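Local coordinates for CobC (Shigella flexneri 2a, PDB 6NRU), which probably removes the phosphate from alpha-ribazole 5'-phosphate and adenosylcobalamin 5'-phosphate during assembly of the nucleotide loop of vitamin B12, at residues V176-S182 and V195-I201; E81-M85 and I149-V155. All blocks are in the same frame, centred on the assembly; numbering follows the deposited sequence.

How the contacts relate
Contact 2 is buried near the centre of the chain, whereas contact 1 lies farther out and is only partly buried, at one edge of the mixed sheet that both contacts reach. Their chemistry follows their place. Contact 1 combines a tryptophan packed on Val195 and Ser198 with polar links through backbone, amide, arginine, two waters and a sulfate; contact 2 crosses with one hydroxyl-to-carbonyl bond, aliphatic packing and a methylene over an imidazole. They meet where Gln153 OE1 of 149-155 binds Val176 N of 176-182, a probable hydrogen bond of 2.8 Å. Both also reach the inferred nucleophile His11: between nearest side-chain atoms, His152 comes within about 3 Å and Gln178 within about 4 Å.

Contact 1. Residues V176-S182 and V195-I201; sequences VDQGCWS and VLNSRAI. With SO4 (sulfate ion), chain M.
Asp177 and Asn197 meet twice. Asp177 N gives an almost straight bond to Asn197 OD1 (2.8 Å), arriving above the carbonyl plane, and the Asp177 carboxylate stacks on the amide with the planes 15° apart. Asn197 ND2 is turned to Arg175 O, which fixes the amide's rotation. A type II turn runs from Asp177 to Cys180, with Gly179 at positive phi. Gln178 O receives a weak bond from Arg199 NH2, while Cys180 SG lies over one guanidinium face, offset toward its rim, 3.3 Å from Arg199 NH2. Arg199 NH1 bonds O1 of a sulfate (2.9 Å), probably from the crystallisation liquor, which Arg33 and Gln37 also bind. Trp181 exchanges two backbone bonds with Ser198. With chi1 at 61°, its indole sits between its own N and carbonyl carbon, one face under Ser198 CB and Val195 CG1, and Trp181 NE1 meets Ala200 O in the ring plane (2.9 Å). Ser182 OG accepts from Asn197 N (3.1 Å) and shares a water with Asn197 OD1. Asn197 and Ser198 both face Trp181, forming a G1 beta bulge at the open end of the antiparallel hairpin 181-187/190-198, whose strand 190-198 is an edge of the histidine phosphatase sheet.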
# COMPACT_ATOMS: atom_id res chain seq x y z
N VAL A 176 5.19 3.36 -5.81
CA VAL A 176 5.33 3.84 -4.44
C VAL A 176 6.48 3.11 -3.78
O VAL A 176 6.47 1.87 -3.69
CB VAL A 176 4.02 3.66 -3.65
CG1 VAL A 176 4.22 4.07 -2.21
CG2 VAL A 176 2.90 4.47 -4.29
N ASP A 177 7.47 3.86 -3.31
CA ASP A 177 8.74 3.33 -2.85
C ASP A 177 8.76 3.10 -1.35
O ASP A 177 8.01 3.70 -0.58
CB ASP A 177 9.88 4.28 -3.23
CG ASP A 177 10.14 4.29 -4.72
OD1 ASP A 177 9.37 3.66 -5.46
OD2 ASP A 177 11.13 4.93 -5.13
N GLN A 178 9.66 2.21 -0.93
CA GLN A 178 9.88 1.91 0.48
C GLN A 178 10.86 2.90 1.08
O GLN A 178 11.80 3.36 0.41
CB GLN A 178 10.38 0.48 0.66
CG GLN A 178 9.34 -0.57 0.29
CD GLN A 178 9.89 -1.98 0.31
OE1 GLN A 178 11.02 -2.23 -0.12
NE2 GLN A 178 9.09 -2.93 0.79
N GLY A 179 10.65 3.24 2.34
CA GLY A 179 11.43 4.27 2.99
C GLY A 179 11.05 5.68 2.60
O GLY A 179 11.76 6.62 2.98
N CYS A 180 9.96 5.85 1.86
CA CYS A 180 9.49 7.15 1.40
C CYS A 180 8.06 7.38 1.87
O CYS A 180 7.40 6.48 2.40
CB CYS A 180 9.54 7.24 -0.13
SG CYS A 180 11.15 6.93 -0.88
N TRP A 181 7.58 8.60 1.67
CA TRP A 181 6.21 8.96 1.98
C TRP A 181 5.65 9.84 0.87
O TRP A 181 6.39 10.57 0.21
CB TRP A 181 6.10 9.68 3.34
CG TRP A 181 6.88 10.96 3.39
CD1 TRP A 181 8.18 11.11 3.77
CD2 TRP A 181 6.40 12.27 3.05
NE1 TRP A 181 8.54 12.44 3.68
CE2 TRP A 181 7.47 13.17 3.25
CE3 TRP A 181 5.17 12.77 2.60
CZ2 TRP A 181 7.34 14.53 3.01
CZ3 TRP A 181 5.05 14.12 2.37
CH2 TRP A 181 6.13 14.99 2.57
N SER A 182 4.34 9.74 0.66
CA SER A 182 3.64 10.52 -0.35
C SER A 182 2.42 11.17 0.29
O SER A 182 1.97 10.78 1.37
CB SER A 182 3.21 9.65 -1.53
OG SER A 182 4.28 8.86 -1.99
N VAL A 195 2.92 15.23 -3.23
CA VAL A 195 4.24 14.69 -2.93
C VAL A 195 4.24 13.20 -3.26
O VAL A 195 3.29 12.49 -2.95
CB VAL A 195 4.63 14.90 -1.44
CG1 VAL A 195 5.95 14.22 -1.15
CG2 VAL A 195 4.70 16.38 -1.10
N LEU A 196 5.31 12.74 -3.91
CA LEU A 196 5.45 11.33 -4.24
C LEU A 196 6.87 10.89 -3.91
O LEU A 196 7.83 11.45 -4.43
CB LEU A 196 5.14 11.06 -5.71
CG LEU A 196 5.04 9.58 -6.10
CD1 LEU A 196 3.81 8.94 -5.49
CD2 LEU A 196 5.03 9.41 -7.60
N ASN A 197 6.98 9.89 -3.03
CA ASN A 197 8.24 9.21 -2.73
C ASN A 197 9.30 10.20 -2.22
O ASN A 197 10.41 10.29 -2.75
CB ASN A 197 8.75 8.44 -3.95
CG ASN A 197 7.81 7.33 -4.35
OD1 ASN A 197 7.23 6.66 -3.50
ND2 ASN A 197 7.65 7.12 -5.65
N SER A 198 8.93 10.93 -1.18
CA SER A 198 9.85 11.87 -0.56
C SER A 198 10.60 11.21 0.58
O SER A 198 10.09 10.31 1.26
CB SER A 198 9.10 13.10 -0.04
OG SER A 198 9.95 13.90 0.76
N ARG A 199 11.84 11.65 0.78
CA ARG A 199 12.63 11.30 1.95
C ARG A 199 13.00 12.53 2.77
O ARG A 199 13.93 12.48 3.57
CB ARG A 199 13.90 10.54 1.54
CG ARG A 199 13.64 9.11 1.09
CD ARG A 199 14.86 8.52 0.42
NE ARG A 199 14.49 7.46 -0.52
CZ ARG A 199 14.38 6.18 -0.19
NH1 ARG A 199 14.61 5.79 1.05
NH2 ARG A 199 14.03 5.29 -1.11
N ALA A 200 12.29 13.63 2.57
CA ALA A 200 12.52 14.86 3.31
C ALA A 200 11.59 14.93 4.52
O ALA A 200 10.66 14.13 4.68
CB ALA A 200 12.32 16.07 2.42
N ILE A 201 11.87 15.90 5.40
CA ILE A 201 11.00 16.13 6.55
C ILE A 201 9.66 16.65 6.06
O ILE A 201 9.59 17.59 5.26
CB ILE A 201 11.66 17.11 7.53
CG1 ILE A 201 12.92 16.49 8.14
CG2 ILE A 201 10.69 17.51 8.62
CD1 ILE A 201 13.62 17.40 9.12
S SO4 M . 16.80 2.90 2.51
O1 SO4 M . 15.40 3.28 2.32
O2 SO4 M . 17.08 1.69 1.74
O3 SO4 M . 17.66 3.98 2.06
O4 SO4 M . 17.05 2.63 3.93
O HOH W 1 13.47 4.88 -4.11
O HOH W 2 5.80 6.82 -0.94

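Contact 2. Residues E81-M85 and I149-V155; sequences ELNEM and IVSHQGV
Leu82 and Ser151 form the close-fitting half of this contact. Ser151 OG donates to Leu82 O at 2.6 Å, in the carbonyl plane and on a lone pair, and this is the single hydrogen bond between the two segments. The same oxygen lies at the edge of the His152 ring, near its plane, 3.3 Å from His152 CD2. The leucine's own branch takes the apolar side: Leu82 CD2 packs on Ile149 CG2 and Val155 CG1, crossing each side chain at about a right angle. Next to it Val155 CG2 sits against the carbonyl of Asn83, which brings the first turn of helix 153-163 against the loop. Phe134 and Phe127 of helix 124-136 add to this apolar side, on Ile149 and Val155 respectively.

Past Asn83 the packing changes character. Glu84 CB stands over the centre of the His152 ring, 3.8 Å from its centroid and only 6° off the normal, while His152 NE2 is bonded to Ser56 OG. With Glu84 CG anti to the backbone N (chi1 -176°) and the chain bent at the next bond, the carboxylate folds back beside the histidine: Glu84 OE2 lies 3.4 Å from His152 CB, and Glu84 OE1 accepts from Met85 N (2.8 Å) on its anti side. This carboxylate end is the more open side, Glu84 being partly exposed where Leu82 is buried; a second sulfate, distinct from that at Arg199 and probably from the crystallisation liquor, and a PEG fragment each come within about 3 Å of the Glu84 side chain, between nearest atoms. His152, at the N-cap position of helix 153-163, meets the ring of His11, the inferred phosphohistidine, and Glu84, the inferred proton donor/acceptor, packs over His152, consistent with the active-site pocket of the histidine phosphatase fold.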
# COMPACT_ATOMS: atom_id res chain seq x y z
N GLU A 81 -9.67 -3.45 3.32
CA GLU A 81 -9.58 -3.00 1.93
C GLU A 81 -8.17 -2.57 1.58
O GLU A 81 -7.79 -2.62 0.40
CB GLU A 81 -10.56 -1.85 1.68
CG GLU A 81 -12.00 -2.29 1.47
CD GLU A 81 -12.69 -2.70 2.76
OE1 GLU A 81 -12.13 -2.45 3.85
OE2 GLU A 81 -13.79 -3.29 2.69
N LEU A 82 -7.37 -2.15 2.56
CA LEU A 82 -5.99 -1.73 2.34
C LEU A 82 -5.03 -2.91 2.24
O LEU A 82 -3.82 -2.68 2.07
CB LEU A 82 -5.54 -0.80 3.47
CG LEU A 82 -6.19 0.58 3.52
CD1 LEU A 82 -5.80 1.34 4.78
CD2 LEU A 82 -5.83 1.38 2.28
N ASN A 83 -5.52 -4.14 2.33
CA ASN A 83 -4.66 -5.31 2.29
C ASN A 83 -4.03 -5.49 0.92
O ASN A 83 -4.58 -5.09 -0.11
CB ASN A 83 -5.44 -6.57 2.65
CG ASN A 83 -5.80 -6.64 4.10
OD1 ASN A 83 -5.31 -5.85 4.91
ND2 ASN A 83 -6.67 -7.58 4.45
N GLU A 84 -2.86 -6.13 0.91
CA GLU A 84 -2.25 -6.57 -0.33
C GLU A 84 -3.19 -7.54 -1.04
O GLU A 84 -4.04 -8.18 -0.43
CB GLU A 84 -0.90 -7.23 -0.05
CG GLU A 84 -0.10 -7.67 -1.27
CD GLU A 84 0.14 -6.53 -2.25
OE1 GLU A 84 -0.69 -6.33 -3.15
OE2 GLU A 84 1.17 -5.85 -2.10
N MSE A 85 -3.04 -7.62 -2.36
CA MSE A 85 -3.76 -8.60 -3.15
C MSE A 85 -3.46 -10.00 -2.64
O MSE A 85 -2.32 -10.29 -2.26
CB MSE A 85 -3.38 -8.48 -4.63
CG MSE A 85 -4.44 -8.98 -5.59
SE MSE A 85 -3.93 -8.66 -7.44
CE MSE A 85 -3.12 -10.38 -7.83
N ILE A 149 -1.97 6.76 5.84
CA ILE A 149 -2.35 5.46 5.30
C ILE A 149 -1.09 4.61 5.18
O ILE A 149 -0.15 4.98 4.45
CB ILE A 149 -3.06 5.58 3.95
CG1 ILE A 149 -4.37 6.35 4.11
CG2 ILE A 149 -3.30 4.21 3.35
CD1 ILE A 149 -5.22 6.37 2.87
N VAL A 150 -1.07 3.48 5.88
CA VAL A 150 0.03 2.53 5.82
C VAL A 150 -0.47 1.30 5.08
O VAL A 150 -1.34 0.57 5.58
CB VAL A 150 0.55 2.16 7.22
CG1 VAL A 150 1.81 1.32 7.12
CG2 VAL A 150 0.79 3.41 8.05
N SER A 151 0.07 1.06 3.88
CA SER A 151 -0.42 -0.03 3.05
C SER A 151 0.69 -0.61 2.18
O SER A 151 1.85 -0.69 2.61
CB SER A 151 -1.58 0.45 2.18
OG SER A 151 -2.26 -0.65 1.59
N HIS A 152 0.35 -1.00 0.96
CA HIS A 152 1.24 -1.74 0.08
C HIS A 152 1.35 -1.04 -1.27
O HIS A 152 0.62 -0.09 -1.57
CB HIS A 152 0.75 -3.18 -0.11
CG HIS A 152 0.43 -3.87 1.18
ND1 HIS A 152 1.34 -4.66 1.84
CD2 HIS A 152 -0.70 -3.89 1.93
CE1 HIS A 152 0.79 -5.14 2.95
NE2 HIS A 152 -0.45 -4.68 3.02
N GLN A 153 2.29 -1.54 -2.08
CA GLN A 153 2.60 -0.89 -3.35
C GLN A 153 1.40 -0.91 -4.30
O GLN A 153 1.06 0.12 -4.90
CB GLN A 153 3.81 -1.58 -3.99
CG GLN A 153 4.66 -0.67 -4.85
CD GLN A 153 3.94 -0.23 -6.11
OE1 GLN A 153 3.96 0.95 -6.47
NE2 GLN A 153 3.28 -1.17 -6.77
N GLY A 154 0.75 -2.06 -4.44
CA GLY A 154 -0.37 -2.16 -5.35
C GLY A 154 -1.57 -1.34 -4.90
O GLY A 154 -2.26 -0.74 -5.72
N VAL A 155 -1.82 -1.31 -3.59
CA VAL A 155 -2.96 -0.55 -3.07
C VAL A 155 -2.74 0.94 -3.24
O VAL A 155 -3.60 1.66 -3.76
CB VAL A 155 -3.20 -0.90 -1.59
CG1 VAL A 155 -4.26 0.01 -1.00
CG2 VAL A 155 -3.60 -2.36 -1.44